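Local coordinates for CRISPR-associated protein, Cse1 family (Acidimicrobium ferrooxidans, PDB 4H3T), which probably serves as the large Cse1 subunit of a type I-E CRISPR Cascade complex, which recognises invading DNA, at residues 103-108 with 276-281; 162-167 with 265-270; 117-120 with 124-127; 110-115 with 234-239. The protein carries 1 engineered substitution. All blocks are in the same frame, centred on the assembly; numbering follows the deposited sequence. Where two conformers were deposited one is given.

Interaction 1 of 4, residues 103-108 with 276-281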
loop_
_atom_site.group_PDB
_atom_site.type_symbol
_atom_site.label_atom_id
_atom_site.label_comp_id
_atom_site.label_asym_id
_atom_site.label_seq_id
_atom_site.Cartn_x
_atom_site.Cartn_y
_atom_site.Cartn_z
ATOM N N ASP A 103 -8.766 -19.115 -18.552
ATOM C CA ASP A 103 -8.207 -18.871 -19.887
ATOM C C ASP A 103 -8.395 -17.366 -20.209
ATOM O O ASP A 103 -9.512 -16.844 -20.341
ATOM C CB ASP A 103 -8.822 -19.850 -20.927
ATOM C CG ASP A 103 -8.341 -19.721 -22.388
ATOM O OD1 ASP A 103 -7.375 -18.968 -22.646
ATOM O OD2 ASP A 103 -8.956 -20.340 -23.262
ATOM N N LEU A 104 -7.263 -16.674 -20.381
ATOM C CA LEU A 104 -7.263 -15.258 -20.734
ATOM C C LEU A 104 -7.967 -14.965 -22.082
ATOM O O LEU A 104 -8.492 -13.872 -22.264
ATOM C CB LEU A 104 -5.801 -14.756 -20.823
ATOM C CG LEU A 104 -5.581 -13.251 -20.721
ATOM C CD1 LEU A 104 -5.957 -12.721 -19.346
ATOM C CD2 LEU A 104 -4.129 -12.901 -21.058
ATOM N N PHE A 105 -7.936 -15.916 -23.028
ATOM C CA PHE A 105 -8.537 -15.737 -24.346
ATOM C C PHE A 105 -9.692 -16.693 -24.611
ATOM O O PHE A 105 -10.024 -16.922 -25.764
ATOM C CB PHE A 105 -7.462 -15.861 -25.437
ATOM C CG PHE A 105 -6.235 -15.006 -25.177
ATOM C CD1 PHE A 105 -6.358 -13.660 -24.858
ATOM C CD2 PHE A 105 -4.966 -15.561 -25.216
ATOM C CE1 PHE A 105 -5.220 -12.864 -24.647
ATOM C CE2 PHE A 105 -3.830 -14.761 -25.079
ATOM C CZ PHE A 105 -3.961 -13.422 -24.780
ATOM N N SER A 106 -10.383 -17.167 -23.559
ATOM C CA SER A 106 -11.567 -18.009 -23.744
ATOM C C SER A 106 -12.608 -17.223 -24.545
ATOM O O SER A 106 -12.771 -16.028 -24.318
ATOM C CB SER A 106 -12.163 -18.428 -22.404
ATOM O OG SER A 106 -13.449 -19.009 -22.577
ATOM N N LYS A 107 -13.273 -17.864 -25.485
ATOM C CA LYS A 107 -14.313 -17.162 -26.259
ATOM C C LYS A 107 -15.612 -16.986 -25.435
ATOM O O LYS A 107 -16.371 -16.080 -25.697
ATOM C CB LYS A 107 -14.584 -17.887 -27.599
ATOM C CG LYS A 107 -13.591 -17.429 -28.702
ATOM C CD LYS A 107 -14.060 -17.689 -30.131
ATOM C CE LYS A 107 -13.716 -19.058 -30.666
ATOM N NZ LYS A 107 -14.212 -19.227 -32.062
ATOM N N GLU A 108 -15.827 -17.774 -24.404
ATOM C CA GLU A 108 -17.024 -17.661 -23.591
ATOM C C GLU A 108 -16.741 -17.082 -22.207
ATOM O O GLU A 108 -17.549 -16.300 -21.724
ATOM C CB GLU A 108 -17.668 -19.065 -23.490
ATOM C CG GLU A 108 -18.884 -19.118 -22.591
ATOM C CD GLU A 108 -19.671 -20.421 -22.595
ATOM O OE1 GLU A 108 -19.104 -21.473 -22.970
ATOM O OE2 GLU A 108 -20.831 -20.395 -22.126
ATOM N N ILE A 276 1.357 -15.118 -29.741
ATOM C CA ILE A 276 0.099 -14.462 -29.451
ATOM C C ILE A 276 0.485 -13.196 -28.731
ATOM O O ILE A 276 1.252 -13.259 -27.765
ATOM C CB ILE A 276 -0.856 -15.343 -28.610
ATOM C CG1 ILE A 276 -1.199 -16.680 -29.305
ATOM C CG2 ILE A 276 -2.152 -14.528 -28.282
ATOM C CD1 ILE A 276 -1.781 -17.745 -28.230
ATOM N N VAL A 277 -0.035 -12.058 -29.161
ATOM C CA VAL A 277 0.193 -10.799 -28.462
ATOM C C VAL A 277 -1.157 -10.124 -28.304
ATOM O O VAL A 277 -2.148 -10.554 -28.909
ATOM C CB VAL A 277 1.231 -9.890 -29.169
ATOM C CG1 VAL A 277 2.560 -10.623 -29.270
ATOM C CG2 VAL A 277 0.739 -9.463 -30.549
ATOM N N VAL A 278 -1.160 -9.054 -27.513
ATOM C CA VAL A 278 -2.370 -8.257 -27.262
ATOM C C VAL A 278 -2.104 -6.816 -27.709
ATOM O O VAL A 278 -1.567 -6.072 -26.942
ATOM C CB VAL A 278 -2.832 -8.308 -25.775
ATOM C CG1 VAL A 278 -4.139 -7.556 -25.583
ATOM C CG2 VAL A 278 -2.968 -9.742 -25.264
ATOM N N PRO A 279 -2.508 -6.413 -28.909
ATOM C CA PRO A 279 -2.248 -5.019 -29.354
ATOM C C PRO A 279 -3.365 -4.022 -28.974
ATOM O O PRO A 279 -3.164 -2.811 -29.049
ATOM C CB PRO A 279 -2.162 -5.156 -30.870
ATOM C CG PRO A 279 -2.967 -6.309 -31.193
ATOM C CD PRO A 279 -2.994 -7.247 -30.022
ATOM N N ARG A 280 -4.586 -4.505 -28.667
ATOM C CA ARG A 280 -5.720 -3.628 -28.422
ATOM C C ARG A 280 -6.530 -4.099 -27.217
ATOM O O ARG A 280 -6.531 -5.290 -26.891
ATOM C CB ARG A 280 -6.633 -3.566 -29.677
ATOM C CG ARG A 280 -5.992 -2.958 -30.937
ATOM C CD ARG A 280 -7.002 -2.952 -32.118
ATOM N NE ARG A 280 -7.569 -4.299 -32.340
ATOM C CZ ARG A 280 -8.852 -4.622 -32.537
ATOM N NH1 ARG A 280 -9.781 -3.677 -32.621
ATOM N NH2 ARG A 280 -9.212 -5.899 -32.678
ATOM N N VAL A 281 -7.288 -3.153 -26.614
ATOM C CA VAL A 281 -8.082 -3.396 -25.417
ATOM C C VAL A 281 -9.282 -2.411 -25.388
ATOM O O VAL A 281 -9.188 -1.295 -25.920
ATOM C CB VAL A 281 -7.225 -3.274 -24.107
ATOM C CG1 VAL A 281 -6.760 -1.833 -23.872
ATOM C CG2 VAL A 281 -8.013 -3.766 -22.901
#
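F105 sits in a type I beta turn from D103 to S106, and its ring packs on I276 and V278 of strand 275-289 in the mixed sheet. The contact is buried and apolar, and no hydrogen bond crosses it. V278 CG2 meets the ring at the edge, near its plane. V278 CG2 is 3.8 Å from F105 CZ and 3.9 Å from F105 CE1, so it nests against that pair of ring carbons. I276 CG2 comes in obliquely, 3.6 Å from F105 CE2. F105 and I276 run alongside one another, pointing opposite ways. F105 CG lies beside its own backbone N (chi1 -50°), which carries the ring from the turn to the strand. L104 CB covers one face of the ring. F10, P157 and P269 also touch F105. With an alanine here, the methyls of I276 and V278 would probably lose their aromatic partner, and a gap would open between turn and strand.

The D103 side chain ties down the turn, whose own S106 N to D103 O bond is weak. F105 N donates to D103 OD1 at 3.1 Å, arriving from above the carboxylate plane. D103 OD1 also takes a bond from F10 N, and D103 OD2 is hydrogen-bonded to H9 ND1. An aspartate at the first position, bonded to the N-H two residues on, makes an Asx turn, a common companion of the type I beta turn.

Interaction 2 of 4, residues 162-167 with 265-270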
loop_
_atom_site.group_PDB
_atom_site.type_symbol
_atom_site.label_atom_id
_atom_site.label_comp_id
_atom_site.label_asym_id
_atom_site.label_seq_id
_atom_site.Cartn_x
_atom_site.Cartn_y
_atom_site.Cartn_z
ATOM N N ARG A 162 -1.370 -9.492 -16.010
ATOM C CA ARG A 162 -0.986 -8.754 -14.812
ATOM C C ARG A 162 -1.670 -7.389 -14.774
ATOM O O ARG A 162 -2.258 -7.025 -13.753
ATOM C CB ARG A 162 0.511 -8.559 -14.743
ATOM C CG ARG A 162 1.253 -9.818 -14.419
ATOM C CD ARG A 162 2.709 -9.567 -14.126
ATOM N NE ARG A 162 3.468 -8.982 -15.220
ATOM C CZ ARG A 162 4.243 -9.630 -16.074
ATOM N NH1 ARG A 162 4.274 -10.953 -16.084
ATOM N NH2 ARG A 162 4.929 -8.962 -16.991
ATOM N N TRP A 163 -1.645 -6.656 -15.902
ATOM C CA TRP A 163 -2.266 -5.350 -15.928
ATOM C C TRP A 163 -3.788 -5.384 -15.856
ATOM O O TRP A 163 -4.403 -4.414 -15.366
ATOM C CB TRP A 163 -1.834 -4.547 -17.102
ATOM C CG TRP A 163 -0.409 -4.119 -16.992
ATOM C CD1 TRP A 163 0.615 -4.466 -17.825
ATOM C CD2 TRP A 163 0.134 -3.201 -16.054
ATOM N NE1 TRP A 163 1.769 -3.819 -17.444
ATOM C CE2 TRP A 163 1.530 -3.128 -16.301
ATOM C CE3 TRP A 163 -0.376 -2.563 -14.906
ATOM C CZ2 TRP A 163 2.375 -2.309 -15.555
ATOM C CZ3 TRP A 163 0.466 -1.767 -14.168
ATOM C CH2 TRP A 163 1.836 -1.685 -14.470
ATOM N N LEU A 164 -4.387 -6.472 -16.329
ATOM C CA LEU A 164 -5.821 -6.687 -16.254
ATOM C C LEU A 164 -6.280 -6.787 -14.787
ATOM O O LEU A 164 -7.223 -6.131 -14.403
ATOM C CB LEU A 164 -6.166 -7.952 -17.030
ATOM C CG LEU A 164 -7.558 -8.479 -17.005
ATOM C CD1 LEU A 164 -8.532 -7.455 -17.581
ATOM C CD2 LEU A 164 -7.627 -9.774 -17.802
ATOM N N VAL A 165 -5.534 -7.556 -13.966
ATOM C CA VAL A 165 -5.776 -7.726 -12.569
ATOM C C VAL A 165 -5.594 -6.396 -11.872
ATOM O O VAL A 165 -6.440 -5.975 -11.090
ATOM C CB VAL A 165 -4.879 -8.826 -11.969
ATOM C CG1 VAL A 165 -5.080 -8.887 -10.434
ATOM C CG2 VAL A 165 -5.227 -10.189 -12.585
ATOM N N GLU A 166 -4.571 -5.663 -12.252
ATOM C CA GLU A 166 -4.323 -4.371 -11.649
ATOM C C GLU A 166 -5.387 -3.358 -12.009
ATOM O O GLU A 166 -5.763 -2.557 -11.144
ATOM C CB GLU A 166 -2.914 -3.866 -12.071
ATOM C CG GLU A 166 -2.409 -2.592 -11.371
ATOM C CD GLU A 166 -2.711 -1.258 -12.033
ATOM O OE1 GLU A 166 -3.531 -1.245 -12.974
ATOM O OE2 GLU A 166 -2.194 -0.214 -11.559
ATOM N N ARG A 167 -5.865 -3.339 -13.269
ATOM C CA ARG A 167 -6.764 -2.275 -13.699
ATOM C C ARG A 167 -8.133 -2.361 -13.040
ATOM O O ARG A 167 -8.755 -1.337 -12.838
ATOM C CB ARG A 167 -6.880 -2.260 -15.228
ATOM C CG ARG A 167 -7.596 -1.053 -15.755
ATOM C CD ARG A 167 -7.058 0.275 -15.266
ATOM N NE ARG A 167 -7.340 1.294 -16.261
ATOM C CZ ARG A 167 -6.556 1.614 -17.270
ATOM N NH1 ARG A 167 -6.964 2.496 -18.186
ATOM N NH2 ARG A 167 -5.372 1.032 -17.410
ATOM N N ILE A 265 -13.696 -5.052 -19.106
ATOM C CA ILE A 265 -12.529 -5.050 -19.991
ATOM C C ILE A 265 -12.578 -6.196 -20.970
ATOM O O ILE A 265 -12.997 -7.293 -20.639
ATOM C CB ILE A 265 -11.225 -5.109 -19.132
ATOM C CG1 ILE A 265 -11.161 -3.921 -18.105
ATOM C CG2 ILE A 265 -9.994 -5.150 -20.017
ATOM C CD1 ILE A 265 -9.954 -3.927 -17.211
ATOM N N ARG A 266 -12.080 -5.946 -22.155
ATOM C CA ARG A 266 -11.913 -6.983 -23.159
ATOM C C ARG A 266 -10.578 -6.792 -23.830
ATOM O O ARG A 266 -10.296 -5.669 -24.327
ATOM C CB ARG A 266 -13.053 -6.951 -24.196
ATOM C CG ARG A 266 -12.903 -8.006 -25.296
ATOM C CD ARG A 266 -14.139 -8.034 -26.161
ATOM N NE ARG A 266 -13.957 -8.967 -27.266
ATOM C CZ ARG A 266 -14.786 -9.107 -28.294
ATOM N NH1 ARG A 266 -15.858 -8.334 -28.402
ATOM N NH2 ARG A 266 -14.528 -10.002 -29.246
ATOM N N LEU A 267 -9.748 -7.864 -23.823
ATOM C CA LEU A 267 -8.451 -7.889 -24.556
ATOM C C LEU A 267 -8.730 -8.375 -25.967
ATOM O O LEU A 267 -9.606 -9.210 -26.155
ATOM C CB LEU A 267 -7.436 -8.828 -23.915
ATOM C CG LEU A 267 -7.110 -8.617 -22.456
ATOM C CD1 LEU A 267 -6.194 -9.727 -21.934
ATOM C CD2 LEU A 267 -6.480 -7.267 -22.171
ATOM N N PHE A 268 -8.055 -7.841 -26.954
ATOM C CA PHE A 268 -8.213 -8.299 -28.350
ATOM C C PHE A 268 -6.896 -8.966 -28.789
ATOM O O PHE A 268 -6.044 -8.281 -29.322
ATOM C CB PHE A 268 -8.553 -7.133 -29.250
ATOM C CG PHE A 268 -9.929 -6.577 -28.950
ATOM C CD1 PHE A 268 -11.073 -7.140 -29.534
ATOM C CD2 PHE A 268 -10.097 -5.556 -28.021
ATOM C CE1 PHE A 268 -12.340 -6.586 -29.307
ATOM C CE2 PHE A 268 -11.368 -5.046 -27.742
ATOM C CZ PHE A 268 -12.488 -5.591 -28.357
ATOM N N PRO A 269 -6.703 -10.267 -28.539
ATOM C CA PRO A 269 -5.410 -10.897 -28.913
ATOM C C PRO A 269 -5.270 -11.100 -30.438
ATOM O O PRO A 269 -6.257 -11.167 -31.152
ATOM C CB PRO A 269 -5.459 -12.247 -28.198
ATOM C CG PRO A 269 -6.969 -12.594 -28.189
ATOM C CD PRO A 269 -7.595 -11.237 -27.860
ATOM N N GLU A 270 -4.030 -11.197 -30.906
ATOM C CA GLU A 270 -3.725 -11.417 -32.320
ATOM C C GLU A 270 -2.560 -12.333 -32.427
ATOM O O GLU A 270 -1.588 -12.192 -31.658
ATOM C CB GLU A 270 -3.436 -10.088 -33.033
ATOM C CG GLU A 270 -3.011 -10.189 -34.479
ATOM C CD GLU A 270 -2.480 -8.926 -35.138
ATOM O OE1 GLU A 270 -2.198 -7.960 -34.406
ATOM O OE2 GLU A 270 -2.308 -8.916 -36.380
#
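L164 and I265 mark the closest CA pair, 7.9 Å apart, where helix segment 162-167 runs nearly antiparallel to strand segment 265-270, at 165° with the axes 10.5 Å apart. This is a helix laid on one face of a beta sheet, the alpha/beta layer packing. Helix 157-170 supplies the helical layer, and strand 263-272 pairs with strand 275-289 in the sheet.

The middle of the contact is buried and apolar. L164 CD1 rests in the fork of I265, 3.7 Å from I265 CG2 and 3.8 Å from I265 CD1. L164 reaches it with CG anti to the backbone N (chi1 174°). The two side chains come in from opposite layers and overlap flank to flank. The other branch packs more loosely, with L164 CD2 4.4 Å from L267 CD1. From the same helix, H168 touches I265 and A160 touches L267, so the helix covers both inward strand residues.

R167 takes part through its aliphatic stem. R167 CG lies 4.0 Å from I265 CD1, and the R167 stem runs nearly perpendicular to the I265 side chain. A bend at chi2 (52°) turns the charged end away from I265, to a salt bridge with D175 and a hydrogen bond to S130 O.

R266, between I265 and L267, points away from the helix. Its NH1 bonds to L117 O. F268 CE1 stands 3.5 Å above the plane of the R266 guanidinium, nearer the edge of the group than its centre.

Interaction 3 of 4, residues 117-120 with 124-127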
loop_
_atom_site.group_PDB
_atom_site.type_symbol
_atom_site.label_atom_id
_atom_site.label_comp_id
_atom_site.label_asym_id
_atom_site.label_seq_id
_atom_site.Cartn_x
_atom_site.Cartn_y
_atom_site.Cartn_z
ATOM N N LEU A 117 -17.885 -7.796 -25.172
ATOM C CA LEU A 117 -17.838 -6.343 -24.946
ATOM C C LEU A 117 -17.578 -5.559 -26.237
ATOM O O LEU A 117 -16.661 -5.875 -26.969
ATOM C CB LEU A 117 -16.771 -5.969 -23.955
ATOM C CG LEU A 117 -16.952 -4.610 -23.203
ATOM C CD1 LEU A 117 -18.190 -4.609 -22.315
ATOM C CD2 LEU A 117 -15.739 -4.341 -22.334
ATOM N N GLU A 118 -18.357 -4.539 -26.483
ATOM C CA GLU A 118 -18.217 -3.676 -27.644
ATOM C C GLU A 118 -18.363 -2.208 -27.259
ATOM O O GLU A 118 -19.117 -1.890 -26.357
ATOM C CB GLU A 118 -19.277 -3.997 -28.718
ATOM C CG GLU A 118 -19.085 -5.369 -29.352
ATOM C CD GLU A 118 -20.141 -5.707 -30.390
ATOM O OE1 GLU A 118 -21.289 -5.225 -30.252
ATOM O OE2 GLU A 118 -19.827 -6.467 -31.333
ATOM N N PRO A 119 -17.697 -1.287 -27.983
ATOM C CA PRO A 119 -17.919 0.148 -27.712
ATOM C C PRO A 119 -19.336 0.602 -28.079
ATOM O O PRO A 119 -19.935 0.082 -29.006
ATOM C CB PRO A 119 -16.850 0.835 -28.569
ATOM C CG PRO A 119 -16.463 -0.141 -29.606
ATOM C CD PRO A 119 -16.800 -1.511 -29.138
ATOM N N ALA A 120 -19.917 1.525 -27.309
ATOM C CA ALA A 120 -21.269 2.060 -27.602
ATOM C C ALA A 120 -21.321 2.835 -28.936
ATOM O O ALA A 120 -22.370 2.881 -29.584
ATOM C CB ALA A 120 -21.728 2.963 -26.488
ATOM N N GLY A 124 -13.977 3.555 -29.356
ATOM C CA GLY A 124 -13.753 3.163 -27.939
ATOM C C GLY A 124 -12.563 2.242 -27.644
ATOM O O GLY A 124 -11.910 2.352 -26.584
ATOM N N VAL A 125 -12.232 1.359 -28.594
ATOM C CA VAL A 125 -11.106 0.417 -28.484
ATOM C C VAL A 125 -9.800 1.201 -28.568
ATOM O O VAL A 125 -9.660 2.053 -29.446
ATOM C CB VAL A 125 -11.166 -0.701 -29.566
ATOM C CG1 VAL A 125 -9.969 -1.662 -29.435
ATOM C CG2 VAL A 125 -12.452 -1.504 -29.434
ATOM N N LYS A 126 -8.849 0.909 -27.660
ATOM C CA LYS A 126 -7.555 1.590 -27.588
ATOM C C LYS A 126 -6.436 0.601 -27.756
ATOM O O LYS A 126 -6.645 -0.612 -27.640
ATOM C CB LYS A 126 -7.410 2.293 -26.209
ATOM C CG LYS A 126 -8.532 3.293 -25.864
ATOM C CD LYS A 126 -8.756 4.338 -26.953
ATOM C CE LYS A 126 -9.903 5.288 -26.630
ATOM N NZ LYS A 126 -10.327 6.007 -27.842
ATOM N N THR A 127 -5.237 1.104 -27.989
ATOM C CA THR A 127 -4.055 0.238 -28.079
ATOM C C THR A 127 -3.834 -0.289 -26.673
ATOM O O THR A 127 -4.199 0.349 -25.663
ATOM C CB THR A 127 -2.828 0.946 -28.668
ATOM O OG1 THR A 127 -2.462 2.001 -27.808
ATOM C CG2 THR A 127 -3.071 1.438 -30.089
#
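P119, G124 and V125 meet where a surface loop doubles back just before the short strand 126-127 of the mixed sheet. Three residues separate the two segments. The CA atoms of P119 and G124 come within 5.1 Å, so the two arms run close together here.

The proline ring does the touching on one side. P119 CB lies 3.9 Å from G124 CA and 4.0 Å from G124 N, so it rests on the glycine backbone. One ring atom further on, P119 CG is 4.2 Å from V125 CG2. CG1 of V125 is anti to the backbone N (chi1 179°), which puts CG2 beside that N and on the proline side. CG1 is left to pack near R280 and F268 instead.

G124 has an ordinary helical backbone conformation, so its phi and psi do not need a glycine. Space is the limit. A beta carbon modelled at this position would fall about 2.7 Å from P119 CB, which is a clash.

Both arms are tied to other parts of the fold. Backbone bonds join E118 to K180 and A120 to G178 on one arm. K126 pairs with V281 of strand 275-289 on the other, and P119 also touches L282 of that strand.

No hydrogen bond or charge links the two segments. The contact rests on a few van der Waals touches between a rigid ring, a bare backbone and one methyl. It therefore depends on shape, and the polar backbone bonds to the neighbouring segments probably do more to set the course of the loop.

Interaction 4 of 4, residues 110-115 with 234-239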
loop_
_atom_site.group_PDB
_atom_site.type_symbol
_atom_site.label_atom_id
_atom_site.label_comp_id
_atom_site.label_asym_id
_atom_site.label_seq_id
_atom_site.Cartn_x
_atom_site.Cartn_y
_atom_site.Cartn_z
ATOM N N PRO A 110 -13.589 -15.425 -20.917
ATOM C CA PRO A 110 -12.253 -14.827 -20.772
ATOM C C PRO A 110 -12.058 -14.306 -19.345
ATOM O O PRO A 110 -12.898 -13.584 -18.793
ATOM C CB PRO A 110 -12.206 -13.770 -21.833
ATOM C CG PRO A 110 -13.620 -13.439 -22.125
ATOM C CD PRO A 110 -14.403 -14.702 -21.897
ATOM N N PHE A 111 -10.913 -14.685 -18.751
ATOM C CA PHE A 111 -10.597 -14.343 -17.369
ATOM C C PHE A 111 -10.614 -12.829 -17.131
ATOM O O PHE A 111 -9.930 -12.096 -17.838
ATOM C CB PHE A 111 -9.218 -14.897 -16.996
ATOM C CG PHE A 111 -8.806 -14.589 -15.570
ATOM C CD1 PHE A 111 -9.251 -15.368 -14.529
ATOM C CD2 PHE A 111 -7.964 -13.521 -15.284
ATOM C CE1 PHE A 111 -8.883 -15.082 -13.216
ATOM C CE2 PHE A 111 -7.555 -13.269 -13.969
ATOM C CZ PHE A 111 -8.019 -14.058 -12.950
ATOM N N PHE A 112 -11.404 -12.373 -16.148
ATOM C CA PHE A 112 -11.546 -10.979 -15.738
ATOM C C PHE A 112 -11.996 -10.080 -16.885
ATOM O O PHE A 112 -11.783 -8.832 -16.877
ATOM C CB PHE A 112 -10.233 -10.486 -15.080
ATOM C CG PHE A 112 -10.087 -10.727 -13.598
ATOM C CD1 PHE A 112 -10.708 -11.810 -12.977
ATOM C CD2 PHE A 112 -9.395 -9.825 -12.797
ATOM C CE1 PHE A 112 -10.635 -11.968 -11.585
ATOM C CE2 PHE A 112 -9.281 -10.025 -11.427
ATOM C CZ PHE A 112 -9.824 -11.145 -10.843
ATOM N N GLN A 113 -12.701 -10.703 -17.894
ATOM C CA GLN A 113 -13.150 -9.985 -19.073
ATOM C C GLN A 113 -14.595 -10.263 -19.371
ATOM O O GLN A 113 -15.195 -11.188 -18.807
ATOM C CB GLN A 113 -12.272 -10.365 -20.275
ATOM C CG GLN A 113 -10.829 -9.889 -20.170
ATOM C CD GLN A 113 -9.998 -10.658 -21.122
ATOM O OE1 GLN A 113 -10.053 -10.432 -22.335
ATOM N NE2 GLN A 113 -9.422 -11.742 -20.658
ATOM N N VAL A 114 -15.124 -9.489 -20.328
ATOM C CA VAL A 114 -16.478 -9.629 -20.907
ATOM C C VAL A 114 -16.273 -10.045 -22.347
ATOM O O VAL A 114 -15.771 -9.258 -23.152
ATOM C CB VAL A 114 -17.288 -8.332 -20.796
ATOM C CG1 VAL A 114 -18.666 -8.526 -21.442
ATOM C CG2 VAL A 114 -17.394 -7.894 -19.330
ATOM N N ALA A 115 -16.676 -11.268 -22.690
ATOM C CA ALA A 115 -16.406 -11.839 -24.001
ATOM C C ALA A 115 -16.949 -11.037 -25.194
ATOM O O ALA A 115 -16.332 -11.035 -26.280
ATOM C CB ALA A 115 -17.008 -13.226 -24.080
ATOM N N VAL A 234 -17.524 -16.457 -2.809
ATOM C CA VAL A 234 -16.789 -16.971 -3.949
ATOM C C VAL A 234 -16.189 -15.826 -4.821
ATOM O O VAL A 234 -16.737 -14.747 -4.951
ATOM C CB VAL A 234 -17.636 -17.988 -4.788
ATOM C CG1 VAL A 234 -18.167 -19.118 -3.898
ATOM C CG2 VAL A 234 -18.778 -17.331 -5.544
ATOM N N PRO A 235 -15.071 -16.114 -5.464
ATOM C CA PRO A 235 -14.426 -15.101 -6.307
ATOM C C PRO A 235 -15.125 -14.946 -7.662
ATOM O O PRO A 235 -15.956 -15.769 -8.040
ATOM C CB PRO A 235 -13.010 -15.649 -6.456
ATOM C CG PRO A 235 -13.177 -17.100 -6.373
ATOM C CD PRO A 235 -14.249 -17.344 -5.406
ATOM N N ALA A 236 -14.717 -13.926 -8.398
ATOM C CA ALA A 236 -15.324 -13.532 -9.656
ATOM C C ALA A 236 -15.391 -14.671 -10.698
ATOM O O ALA A 236 -16.406 -14.773 -11.397
ATOM C CB ALA A 236 -14.609 -12.327 -10.239
ATOM N N TRP A 237 -14.348 -15.485 -10.787
ATOM C CA TRP A 237 -14.274 -16.592 -11.761
ATOM C C TRP A 237 -15.154 -17.772 -11.375
ATOM O O TRP A 237 -15.327 -18.621 -12.216
ATOM C CB TRP A 237 -12.832 -17.084 -12.012
ATOM C CG TRP A 237 -12.152 -17.576 -10.798
ATOM C CD1 TRP A 237 -12.352 -18.768 -10.150
ATOM C CD2 TRP A 237 -11.280 -16.806 -9.974
ATOM N NE1 TRP A 237 -11.548 -18.835 -9.059
ATOM C CE2 TRP A 237 -10.922 -17.616 -8.884
ATOM C CE3 TRP A 237 -10.718 -15.530 -10.084
ATOM C CZ2 TRP A 237 -10.065 -17.170 -7.888
ATOM C CZ3 TRP A 237 -9.874 -15.093 -9.087
ATOM C CH2 TRP A 237 -9.505 -15.945 -8.037
ATOM N N GLU A 238 -15.751 -17.820 -10.167
ATOM C CA GLU A 238 -16.740 -18.833 -9.810
ATOM C C GLU A 238 -18.101 -18.277 -10.024
ATOM O O GLU A 238 -19.043 -19.011 -9.994
ATOM C CB GLU A 238 -16.595 -19.310 -8.349
ATOM C CG GLU A 238 -15.301 -20.071 -8.129
ATOM C CD GLU A 238 -15.256 -20.768 -6.796
ATOM O OE1 GLU A 238 -16.318 -21.194 -6.303
ATOM O OE2 GLU A 238 -14.149 -20.879 -6.232
ATOM N N ARG A 239 -18.238 -16.970 -10.202
ATOM C CA ARG A 239 -19.562 -16.373 -10.418
ATOM C C ARG A 239 -19.888 -16.381 -11.923
ATOM O O ARG A 239 -19.029 -16.630 -12.772
ATOM C CB ARG A 239 -19.552 -14.942 -9.817
ATOM C CG ARG A 239 -19.264 -14.967 -8.317
ATOM C CD ARG A 239 -18.711 -13.622 -7.759
ATOM N NE ARG A 239 -19.799 -12.890 -7.135
ATOM C CZ ARG A 239 -20.150 -12.952 -5.857
ATOM N NH1 ARG A 239 -21.197 -12.274 -5.421
ATOM N NH2 ARG A 239 -19.432 -13.657 -4.995
#
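W237 packs against F111 and F112, the two central residues of a type II beta turn from P110 to Q113, and the three form a buried aromatic cluster. F112 sits at the third position of the turn with positive phi, as that turn type requires.

The tight part lies around W237 CE3. F111 CE1 is 3.7 Å from W237 CE3, and F112 CE1 is 3.9 Å from the same atom. F112 CE1 comes to the indole at its edge, in plane. The F111 ring and the six-membered ring of W237 lie near parallel at 27°, but they are displaced along their planes, centroids 6.0 Å apart, with little overlap. The two phenylalanines also cover each other, with F112 CD1 3.5 Å above the plane of the F111 ring. With W237 CG between its N and carbonyl carbon (chi1 59°), the indole folds back over its own chain, and P235 CG covers one face. L59 and L63 of helix 52-68 pack on W237, whose NE1 bonds to Y94 OH. From helix 157-170, V165 touches F111 and L164 touches F112.

The looser side is at A236, which is partly exposed. A236 CB is 4.2 Å from F112 CE1. A glycerol, probably from the crystallisation liquor, lies near F112 and bonds to F112 N and Q113 O.

Q113 closes the turn by its N to P110 O. Its OE1 accepts from L267 N, and its NE2 also reaches L104 O. Q113 NE2 gives F111 O a hydrogen bond of 2.9 Å, with an N-H...O angle of 161°.

Interactions 1, 2 and 4 are buried, whereas interaction 3 lies at the surface. Interactions 1, 2 and 3 all reach the same mixed sheet: strand 275-289 serves the first, its neighbour 263-272 the second, and the loop leading into strand 126-127 the third. Interaction 4 joins two loops. It connects to the sheet through backbone bonding of V114 with I265. All four contacts are apolar across their segments, but the partners differ. A ring meets methyls in interaction 1, and aliphatic branches mesh in interaction 2. Interaction 3 sets a proline on a glycine backbone, and interaction 4 gathers aromatic rings. Q113 NE2 to L104 O and F111 N to D103 O tie interactions 1 and 4 together.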